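Local coordinates for protein shikimate dehydrogenase (NADP(+)) (Thermotoga maritima, PDB 3U62) that probably catalyses the reversible NADPH-linked reduction of 3-dehydroshikimate to shikimate on the pathway to chorismate and the aromatic amino acids, at residues K100-E103 and G104-V107; Y125-Q129 and M130-D134; Y201-P205 and L206-A210. All blocks are in the same frame, centred on the assembly; numbering follows the deposited sequence.

Contact 1: residues K100-E103 and G104-V107; sequences KSLE and GVEV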
ATOM      1  N   LYS A 100      10.335  -2.391   4.630  1.00  7.34           N
ATOM      2  CA  LYS A 100      10.481  -3.463   5.611  1.00  7.06           C
ATOM      3  C   LYS A 100      10.089  -4.837   5.063  1.00  8.32           C
ATOM      4  O   LYS A 100      10.665  -5.851   5.476  1.00  9.31           O
ATOM      5  CB  LYS A 100       9.728  -3.133   6.901  1.00  9.03           C
ATOM      6  CG  LYS A 100      10.369  -2.001   7.704  1.00 12.55           C
ATOM      7  CD  LYS A 100       9.914  -1.969   9.161  1.00 19.16           C
ATOM      8  CE  LYS A 100      10.527  -3.108   9.976  1.00 17.31           C
ATOM      9  NZ  LYS A 100      12.093  -3.163   9.777  1.00 20.79           N
ATOM     10  N   SER A 101       9.127  -4.873   4.140  1.00  6.73           N
ATOM     11  CA  SER A 101       8.717  -6.127   3.496  1.00  7.60           C
ATOM     12  C   SER A 101       9.831  -6.716   2.630  1.00  6.88           C
ATOM     13  O   SER A 101       9.862  -7.923   2.381  1.00  9.17           O
ATOM     14  CB  SER A 101       7.456  -5.925   2.648  1.00  6.72           C
ATOM     15  OG  SER A 101       7.737  -5.199   1.464  1.00  7.42           O
ATOM     16  N   LEU A 102      10.738  -5.853   2.180  1.00  7.69           N
ATOM     17  CA  LEU A 102      11.836  -6.256   1.306  1.00  7.73           C
ATOM     18  C   LEU A 102      13.169  -6.383   2.041  1.00  8.69           C
ATOM     19  O   LEU A 102      14.229  -6.413   1.405  1.00  9.41           O
ATOM     20  CB  LEU A 102      11.966  -5.283   0.128  1.00  8.77           C
ATOM     21  CG  LEU A 102      10.831  -5.286  -0.903  1.00  9.01           C
ATOM     22  CD1 LEU A 102      10.849  -4.006  -1.725  1.00 12.03           C
ATOM     23  CD2 LEU A 102      10.899  -6.515  -1.810  1.00  9.94           C
ATOM     24  N   GLU A 103      13.119  -6.456   3.370  1.00  9.02           N
ATOM     25  CA  GLU A 103      14.328  -6.678   4.154  1.00 11.00           C
ATOM     26  C   GLU A 103      14.990  -7.996   3.776  1.00 10.15           C
ATOM     27  O   GLU A 103      14.319  -9.021   3.628  1.00 10.06           O
ATOM     28  CB  GLU A 103      14.035  -6.619   5.652  1.00 14.41           C
ATOM     29  CG  GLU A 103      14.151  -5.209   6.203  1.00 19.84           C
ATOM     30  CD  GLU A 103      13.631  -5.058   7.621  1.00 23.53           C
ATOM     31  OE1 GLU A 103      13.441  -6.077   8.320  1.00 26.58           O
ATOM     32  OE2 GLU A 103      13.416  -3.894   8.042  1.00 24.37           O
ATOM     33  N   GLY A 104      16.306  -7.943   3.595  1.00 10.91           N
ATOM     34  CA  GLY A 104      17.095  -9.111   3.209  1.00 11.63           C
ATOM     35  C   GLY A 104      17.075  -9.419   1.721  1.00 11.68           C
ATOM     36  O   GLY A 104      17.753 -10.343   1.271  1.00 12.36           O
ATOM     37  N   VAL A 105      16.305  -8.643   0.959  1.00 10.85           N
ATOM     38  CA  VAL A 105      16.113  -8.894  -0.471  1.00 12.09           C
ATOM     39  C   VAL A 105      16.768  -7.802  -1.318  1.00 12.71           C
ATOM     40  O   VAL A 105      16.575  -6.609  -1.064  1.00 13.95           O
ATOM     41  CB  VAL A 105      14.600  -9.005  -0.830  1.00 13.23           C
ATOM     42  CG1 VAL A 105      14.400  -9.259  -2.323  1.00 14.71           C
ATOM     43  CG2 VAL A 105      13.931 -10.103  -0.015  1.00 14.77           C
ATOM     44  N   GLU A 106      17.546  -8.220  -2.313  1.00 11.89           N
ATOM     45  CA  GLU A 106      18.085  -7.303  -3.309  1.00 13.04           C
ATOM     46  C   GLU A 106      17.041  -7.099  -4.404  1.00 13.51           C
ATOM     47  O   GLU A 106      16.629  -8.057  -5.064  1.00 14.37           O
ATOM     48  CB  GLU A 106      19.388  -7.852  -3.908  1.00 15.90           C
ATOM     49  CG  GLU A 106      20.054  -6.920  -4.924  1.00 16.39           C
ATOM     50  CD  GLU A 106      21.179  -7.578  -5.711  1.00 23.98           C
ATOM     51  OE1 GLU A 106      21.464  -8.775  -5.489  1.00 26.77           O
ATOM     52  OE2 GLU A 106      21.784  -6.889  -6.562  1.00 25.31           O
ATOM     53  N   VAL A 107      16.607  -5.855  -4.580  1.00 12.57           N
ATOM     54  CA  VAL A 107      15.660  -5.521  -5.640  1.00 12.87           C
ATOM     55  C   VAL A 107      16.429  -5.260  -6.933  1.00 11.68           C
ATOM     56  O   VAL A 107      17.139  -4.259  -7.060  1.00 15.34           O
ATOM     57  CB  VAL A 107      14.760  -4.314  -5.264  1.00 12.43           C
ATOM     58  CG1 VAL A 107      13.898  -3.888  -6.445  1.00 14.48           C
ATOM     59  CG2 VAL A 107      13.875  -4.663  -4.077  1.00 15.13           C
TER
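V105 N sits above one face of the peptide group that carries L102 O, 43° out of the carbonyl plane. The N-H still reaches that oxygen in a 3.1 Å hydrogen bond from V105 N to L102 O, bent to 150° at the hydrogen. V105 CB packs against the same oxygen, 3.4 Å from L102 O. V105 CG2 also comes to 3.8 Å from E103 O, the carbonyl of the next peptide. That branch is anti to V105's own carbonyl carbon and beside its backbone N, which turns it back over the preceding residues. The apolar side of the contact is made by L102 and V107, whose side chains cross at about a right angle, L102 CD1 coming to 3.9 Å from V107 CG2. L102 also rests on F171 and I219, while S101 OG is hydrogen-bonded to V98 O and Y197 OH at the end of helix 94-101. G104 takes the third position of the bend with a positive phi of 82°. Residues L102 to V105 thus form a type II beta turn, reversing the chain between helix 94-101 and strand 111-114 of the Rossmann-type NADP domain.

Contact 2: residues Y125-Q129 and M130-D134; sequences YALLQ and MGVKD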
ATOM      1  N   TYR A 125       8.620   5.815  -3.839  1.00  6.11           N
ATOM      2  CA  TYR A 125       9.377   6.459  -2.765  1.00  5.95           C
ATOM      3  C   TYR A 125      10.252   5.443  -2.034  1.00  6.02           C
ATOM      4  O   TYR A 125      11.431   5.703  -1.784  1.00  7.42           O
ATOM      5  CB  TYR A 125       8.437   7.162  -1.781  1.00  6.58           C
ATOM      6  CG  TYR A 125       9.142   7.983  -0.721  1.00  7.04           C
ATOM      7  CD1 TYR A 125       9.449   9.326  -0.942  1.00  8.42           C
ATOM      8  CD2 TYR A 125       9.493   7.421   0.508  1.00  7.62           C
ATOM      9  CE1 TYR A 125      10.094  10.086   0.031  1.00  9.07           C
ATOM     10  CE2 TYR A 125      10.138   8.169   1.485  1.00  7.85           C
ATOM     11  CZ  TYR A 125      10.436   9.500   1.241  1.00  8.95           C
ATOM     12  OH  TYR A 125      11.073  10.244   2.206  1.00 11.31           O
ATOM     13  N   ALA A 126       9.669   4.292  -1.706  1.00  5.92           N
ATOM     14  CA  ALA A 126      10.390   3.213  -1.033  1.00  6.10           C
ATOM     15  C   ALA A 126      11.572   2.716  -1.864  1.00  6.84           C
ATOM     16  O   ALA A 126      12.678   2.552  -1.339  1.00  7.19           O
ATOM     17  CB  ALA A 126       9.444   2.069  -0.710  1.00  7.02           C
ATOM     18  N   LEU A 127      11.335   2.487  -3.155  1.00  6.99           N
ATOM     19  CA  LEU A 127      12.376   2.023  -4.074  1.00  6.03           C
ATOM     20  C   LEU A 127      13.529   3.016  -4.176  1.00  6.65           C
ATOM     21  O   LEU A 127      14.697   2.620  -4.149  1.00  6.63           O
ATOM     22  CB  LEU A 127      11.793   1.745  -5.464  1.00  6.86           C
ATOM     23  CG  LEU A 127      10.837   0.559  -5.624  1.00  8.28           C
ATOM     24  CD1 LEU A 127      10.069   0.668  -6.933  1.00  9.38           C
ATOM     25  CD2 LEU A 127      11.563  -0.780  -5.531  1.00 11.79           C
ATOM     26  N   LEU A 128      13.197   4.301  -4.279  1.00  6.72           N
ATOM     27  CA  LEU A 128      14.207   5.354  -4.337  1.00  6.88           C
ATOM     28  C   LEU A 128      15.018   5.446  -3.046  1.00  6.88           C
ATOM     29  O   LEU A 128      16.221   5.733  -3.086  1.00  8.13           O
ATOM     30  CB  LEU A 128      13.569   6.705  -4.675  1.00  7.54           C
ATOM     31  CG  LEU A 128      13.043   6.880  -6.104  1.00  8.76           C
ATOM     32  CD1 LEU A 128      12.171   8.118  -6.197  1.00 10.69           C
ATOM     33  CD2 LEU A 128      14.175   6.946  -7.127  1.00 10.33           C
ATOM     34  N   GLN A 129      14.361   5.201  -1.911  1.00  7.13           N
ATOM     35  CA  GLN A 129      15.040   5.157  -0.615  1.00  7.64           C
ATOM     36  C   GLN A 129      15.976   3.956  -0.507  1.00  8.40           C
ATOM     37  O   GLN A 129      16.942   3.979   0.258  1.00  9.04           O
ATOM     38  CB  GLN A 129      14.027   5.153   0.536  1.00  8.81           C
ATOM     39  CG  GLN A 129      13.301   6.480   0.726  1.00 11.76           C
ATOM     40  CD  GLN A 129      14.256   7.639   0.954  1.00 14.58           C
ATOM     41  OE1 GLN A 129      14.739   7.854   2.065  1.00 17.16           O
ATOM     42  NE2 GLN A 129      14.536   8.395  -0.110  1.00 14.44           N
ATOM     43  N   MET A 130      15.681   2.917  -1.286  1.00  7.62           N
ATOM     44  CA  MET A 130      16.489   1.700  -1.324  1.00  8.67           C
ATOM     45  C   MET A 130      17.576   1.748  -2.401  1.00  7.25           C
ATOM     46  O   MET A 130      18.258   0.751  -2.649  1.00  8.86           O
ATOM     47  CB  MET A 130      15.590   0.478  -1.525  1.00  8.08           C
ATOM     48  CG  MET A 130      14.757   0.110  -0.301  1.00  9.04           C
ATOM     49  SD  MET A 130      13.445  -1.078  -0.657  1.00 14.57           S
ATOM     50  CE  MET A 130      14.406  -2.511  -1.164  1.00 17.86           C
ATOM     51  N   GLY A 131      17.738   2.909  -3.031  1.00  7.42           N
ATOM     52  CA  GLY A 131      18.797   3.115  -4.017  1.00  9.02           C
ATOM     53  C   GLY A 131      18.497   2.577  -5.404  1.00  9.69           C
ATOM     54  O   GLY A 131      19.405   2.434  -6.227  1.00 11.00           O
ATOM     55  N   VAL A 132      17.230   2.268  -5.663  1.00  8.41           N
ATOM     56  CA  VAL A 132      16.798   1.833  -6.989  1.00  9.19           C
ATOM     57  C   VAL A 132      16.757   3.047  -7.918  1.00 10.24           C
ATOM     58  O   VAL A 132      16.243   4.105  -7.545  1.00 10.05           O
ATOM     59  CB  VAL A 132      15.418   1.129  -6.940  1.00  8.67           C
ATOM     60  CG1 VAL A 132      14.923   0.774  -8.335  1.00  9.39           C
ATOM     61  CG2 VAL A 132      15.486  -0.124  -6.072  1.00  9.56           C
ATOM     62  N   LYS A 133      17.304   2.887  -9.121  1.00 11.39           N
ATOM     63  CA  LYS A 133      17.427   3.996 -10.066  1.00 13.36           C
ATOM     64  C   LYS A 133      16.486   3.882 -11.265  1.00 13.54           C
ATOM     65  O   LYS A 133      15.844   4.861 -11.652  1.00 14.75           O
ATOM     66  CB  LYS A 133      18.872   4.114 -10.560  1.00 16.31           C
ATOM     67  CG  LYS A 133      19.870   4.587  -9.509  1.00 21.11           C
ATOM     68  CD  LYS A 133      21.290   4.610 -10.066  1.00 30.49           C
ATOM     69  CE  LYS A 133      21.490   5.758 -11.048  1.00 31.38           C
ATOM     70  NZ  LYS A 133      22.633   5.510 -11.966  1.00 36.68           N
ATOM     71  N   ASP A 134      16.412   2.687 -11.845  1.00 11.08           N
ATOM     72  CA  ASP A 134      15.681   2.475 -13.089  1.00 11.62           C
ATOM     73  C   ASP A 134      14.259   1.998 -12.805  1.00 10.16           C
ATOM     74  O   ASP A 134      14.010   0.798 -12.654  1.00 10.54           O
ATOM     75  CB  ASP A 134      16.432   1.467 -13.966  1.00 12.87           C
ATOM     76  CG  ASP A 134      16.203   1.686 -15.452  1.00 18.17           C
ATOM     77  OD1 ASP A 134      15.416   2.583 -15.827  1.00 20.36           O
ATOM     78  OD2 ASP A 134      16.818   0.953 -16.254  1.00 21.14           O
TER
HETATM   79  O   HOH W   1      17.387   5.705  -5.815  1.00 12.36           O
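A Schellman motif ends helix 118-129, with G131 as its C-prime residue at positive phi. Its 6→1 bond runs from V132 N to L127 O at 3.0 Å, the N-H being fairly straight (155°) and tilted from the carbonyl plane. Inside it, a weak bond joins G131 N to L128 O at 3.2 Å. M130 N divides itself between A126 O and L127 O, both bonds weak, so L127 O takes up one firm and one weak donor. The hydrophobic half of the motif pairs L127 with V132: L127 CB stands 4.0 Å from V132 CB, and the two side chains cross at a slant, with L127 CD2 against V132 CG2. V132 CB also presses on the helix end, 3.2 Å from L127 O. CG anti to the carbonyl carbon (chi1 -72°) puts M130 CG 3.4 Å from A126 O; the chain bends only at chi3, and its tip leads away from the helix end. A water bridges two carbonyls, donating to L128 O at 3.0 Å and to V132 O at 2.6 Å, with L128 CD2 close to the latter oxygen. L127 and V132 both lean on V111 of strand 111-114, A126 packs against V98 and V99 of helix 94-101, and E109 receives the amides of K133 and D134 just before strand 135-139.

Contact 3: residues Y201-P205 and L206-A210; sequences YFDTP and LVVKA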
ATOM      1  N   TYR A 201      -3.415  -8.118  -0.718  1.00 18.62           N
ATOM      2  CA  TYR A 201      -3.173  -8.930   0.462  1.00 21.77           C
ATOM      3  C   TYR A 201      -3.222 -10.442   0.201  1.00 21.44           C
ATOM      4  O   TYR A 201      -2.455 -11.205   0.790  1.00 22.45           O
ATOM      5  CB  TYR A 201      -4.181  -8.518   1.543  1.00 23.20           C
ATOM      6  CG  TYR A 201      -4.116  -9.335   2.803  1.00 32.01           C
ATOM      7  CD1 TYR A 201      -4.928 -10.459   2.963  1.00 36.72           C
ATOM      8  CD2 TYR A 201      -3.240  -8.997   3.832  1.00 34.42           C
ATOM      9  CE1 TYR A 201      -4.871 -11.226   4.114  1.00 37.37           C
ATOM     10  CE2 TYR A 201      -3.173  -9.762   4.993  1.00 38.02           C
ATOM     11  CZ  TYR A 201      -3.996 -10.873   5.126  1.00 38.33           C
ATOM     12  OH  TYR A 201      -3.950 -11.641   6.265  1.00 42.56           O
ATOM     13  N   PHE A 202      -4.123 -10.857  -0.689  1.00 21.44           N
ATOM     14  CA  PHE A 202      -4.381 -12.274  -0.965  1.00 21.97           C
ATOM     15  C   PHE A 202      -3.876 -12.683  -2.351  1.00 20.94           C
ATOM     16  O   PHE A 202      -3.481 -11.828  -3.148  1.00 21.78           O
ATOM     17  CB  PHE A 202      -5.883 -12.576  -0.826  1.00 22.99           C
ATOM     18  CG  PHE A 202      -6.784 -11.556  -1.485  1.00 23.74           C
ATOM     19  CD1 PHE A 202      -7.085 -11.643  -2.843  1.00 22.98           C
ATOM     20  CD2 PHE A 202      -7.344 -10.517  -0.744  1.00 24.28           C
ATOM     21  CE1 PHE A 202      -7.918 -10.706  -3.455  1.00 26.77           C
ATOM     22  CE2 PHE A 202      -8.178  -9.573  -1.346  1.00 28.29           C
ATOM     23  CZ  PHE A 202      -8.466  -9.671  -2.704  1.00 24.92           C
ATOM     24  N   ASP A 203      -3.887 -13.990  -2.623  1.00 19.94           N
ATOM     25  CA  ASP A 203      -3.453 -14.527  -3.915  1.00 19.95           C
ATOM     26  C   ASP A 203      -4.203 -13.891  -5.076  1.00 18.98           C
ATOM     27  O   ASP A 203      -5.438 -13.841  -5.090  1.00 20.66           O
ATOM     28  CB  ASP A 203      -3.632 -16.049  -3.968  1.00 22.80           C
ATOM     29  CG  ASP A 203      -2.517 -16.806  -3.266  1.00 24.89           C
ATOM     30  OD1 ASP A 203      -1.583 -16.177  -2.722  1.00 24.82           O
ATOM     31  OD2 ASP A 203      -2.578 -18.054  -3.258  1.00 29.85           O
ATOM     32  N   THR A 204      -3.436 -13.389  -6.036  1.00 16.01           N
ATOM     33  CA  THR A 204      -3.975 -12.842  -7.271  1.00 13.89           C
ATOM     34  C   THR A 204      -3.504 -13.720  -8.424  1.00 12.51           C
ATOM     35  O   THR A 204      -2.552 -14.489  -8.258  1.00 12.44           O
ATOM     36  CB  THR A 204      -3.479 -11.401  -7.508  1.00 13.76           C
ATOM     37  OG1 THR A 204      -2.045 -11.382  -7.525  1.00 12.80           O
ATOM     38  CG2 THR A 204      -3.978 -10.473  -6.414  1.00 13.58           C
ATOM     39  N   PRO A 205      -4.165 -13.621  -9.595  1.00 12.06           N
ATOM     40  CA  PRO A 205      -3.671 -14.336 -10.771  1.00 11.86           C
ATOM     41  C   PRO A 205      -2.186 -14.072 -11.061  1.00 12.83           C
ATOM     42  O   PRO A 205      -1.474 -14.993 -11.463  1.00 12.00           O
ATOM     43  CB  PRO A 205      -4.549 -13.792 -11.897  1.00 12.54           C
ATOM     44  CG  PRO A 205      -5.839 -13.485 -11.227  1.00 14.36           C
ATOM     45  CD  PRO A 205      -5.458 -12.961  -9.864  1.00 12.93           C
ATOM     46  N   LEU A 206      -1.735 -12.833 -10.850  1.00 11.71           N
ATOM     47  CA  LEU A 206      -0.327 -12.471 -11.035  1.00 10.89           C
ATOM     48  C   LEU A 206       0.602 -13.285 -10.131  1.00 10.11           C
ATOM     49  O   LEU A 206       1.607 -13.830 -10.595  1.00 10.19           O
ATOM     50  CB  LEU A 206      -0.115 -10.968 -10.803  1.00 10.66           C
ATOM     51  CG  LEU A 206       1.319 -10.420 -10.848  1.00 11.59           C
ATOM     52  CD1 LEU A 206       1.927 -10.531 -12.244  1.00 13.35           C
ATOM     53  CD2 LEU A 206       1.356  -8.981 -10.362  1.00 10.84           C
ATOM     54  N   VAL A 207       0.255 -13.358  -8.847  1.00 11.06           N
ATOM     55  CA  VAL A 207       1.029 -14.108  -7.855  1.00 11.46           C
ATOM     56  C   VAL A 207       1.050 -15.603  -8.189  1.00 11.84           C
ATOM     57  O   VAL A 207       2.108 -16.237  -8.154  1.00 11.43           O
ATOM     58  CB  VAL A 207       0.486 -13.865  -6.418  1.00 12.37           C
ATOM     59  CG1 VAL A 207       1.062 -14.865  -5.423  1.00 12.79           C
ATOM     60  CG2 VAL A 207       0.785 -12.440  -5.968  1.00 13.36           C
ATOM     61  N   VAL A 208      -0.122 -16.144  -8.519  1.00 12.37           N
ATOM     62  CA  VAL A 208      -0.267 -17.554  -8.882  1.00 13.92           C
ATOM     63  C   VAL A 208       0.549 -17.899 -10.134  1.00 13.15           C
ATOM     64  O   VAL A 208       1.203 -18.944 -10.182  1.00 13.19           O
ATOM     65  CB  VAL A 208      -1.763 -17.944  -9.058  1.00 14.15           C
ATOM     66  CG1 VAL A 208      -1.909 -19.368  -9.588  1.00 16.46           C
ATOM     67  CG2 VAL A 208      -2.511 -17.796  -7.737  1.00 16.34           C
ATOM     68  N   LYS A 209       0.514 -17.015 -11.130  1.00 13.00           N
ATOM     69  CA  LYS A 209       1.286 -17.192 -12.361  1.00 13.49           C
ATOM     70  C   LYS A 209       2.787 -17.175 -12.078  1.00 13.64           C
ATOM     71  O   LYS A 209       3.528 -18.010 -12.603  1.00 13.92           O
ATOM     72  CB  LYS A 209       0.935 -16.096 -13.375  1.00 13.89           C
ATOM     73  CG  LYS A 209       1.426 -16.365 -14.805  1.00 19.33           C
ATOM     74  CD  LYS A 209       0.309 -16.875 -15.705  1.00 30.34           C
ATOM     75  CE  LYS A 209       0.154 -18.393 -15.637  1.00 28.85           C
ATOM     76  NZ  LYS A 209      -0.962 -18.878 -16.495  1.00 31.84           N
ATOM     77  N   ALA A 210       3.221 -16.225 -11.253  1.00 11.05           N
ATOM     78  CA  ALA A 210       4.626 -16.096 -10.874  1.00 12.14           C
ATOM     79  C   ALA A 210       5.151 -17.369 -10.211  1.00 12.15           C
ATOM     80  O   ALA A 210       6.292 -17.773 -10.446  1.00 11.39           O
ATOM     81  CB  ALA A 210       4.820 -14.901  -9.960  1.00 10.72           C
TER
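T204 holds OG1 between its backbone N and its carbonyl carbon (chi1 57°), which turns the hydroxyl back to the N-terminal end of helix 205-213, facing V207 N. V207 meets it with CG2, the branch beside its own backbone N, so that the methyl lies 3.4 Å from T204 OG1 while the two side chains cross at about a right angle. V207 N donates to T204 OG1 at 3.3 Å; the bond is long and weak but well directed (163°). The hydroxyl has a second partner in D198, whose OD2 is hydrogen-bonded to it and probably helps to fix its rotation.

T204 is therefore the N-cap of helix 205-213, and P205, which has no amide hydrogen to offer, fills the first helical position behind it. The regular helical bonding begins at once. V208 N gives T204 O a nearly straight bond of 3.0 Å (172°), approaching almost head-on to the carbonyl, and V208 CG2 brushes the same oxygen at 3.3 Å. One residue further, K209 N reaches P205 O at 2.9 Å, and K209 CB lies just beside that carbonyl.

D203, ahead of the cap, sets its carboxylate across the V207 side chain, OD1 standing 4.0 Å from V207 CG1. Its charge is answered by salt bridges from OD2 to R211 and from OD1 to K220, which tie the loop to the helix and to the loop just after strand 217-219. L206 touches V196 and L190, V207 packs on I218, and A210 touches both V196 and I218, so this face of the helix covers strands 195-198 and 217-219. At the other end of the segment, Y201 is predicted to bind shikimate.

Overall arrangement
Contacts 1 and 2 are neighbours, their centres 12 Å apart, and they touch directly. The CE methyl of M130 fits against V107 CG2 at 3.7 Å and also reaches L102, while V107 CG1 lies against L127 CD2 at 4.0 Å and close to V132. The turn after helix 94-101 and the helix end at 130-132 thereby share one hydrophobic patch beside the NADP domain's parallel sheet. Contact 3 stands apart, about 11 Å from contact 1 and 13 Å from contact 2 between nearest atoms. The side chains of L102 and of V207 lie about 10 Å and 8 Å from G221, a predicted NADP(+) site residue, and contact 3 itself holds Y201, predicted to bind shikimate.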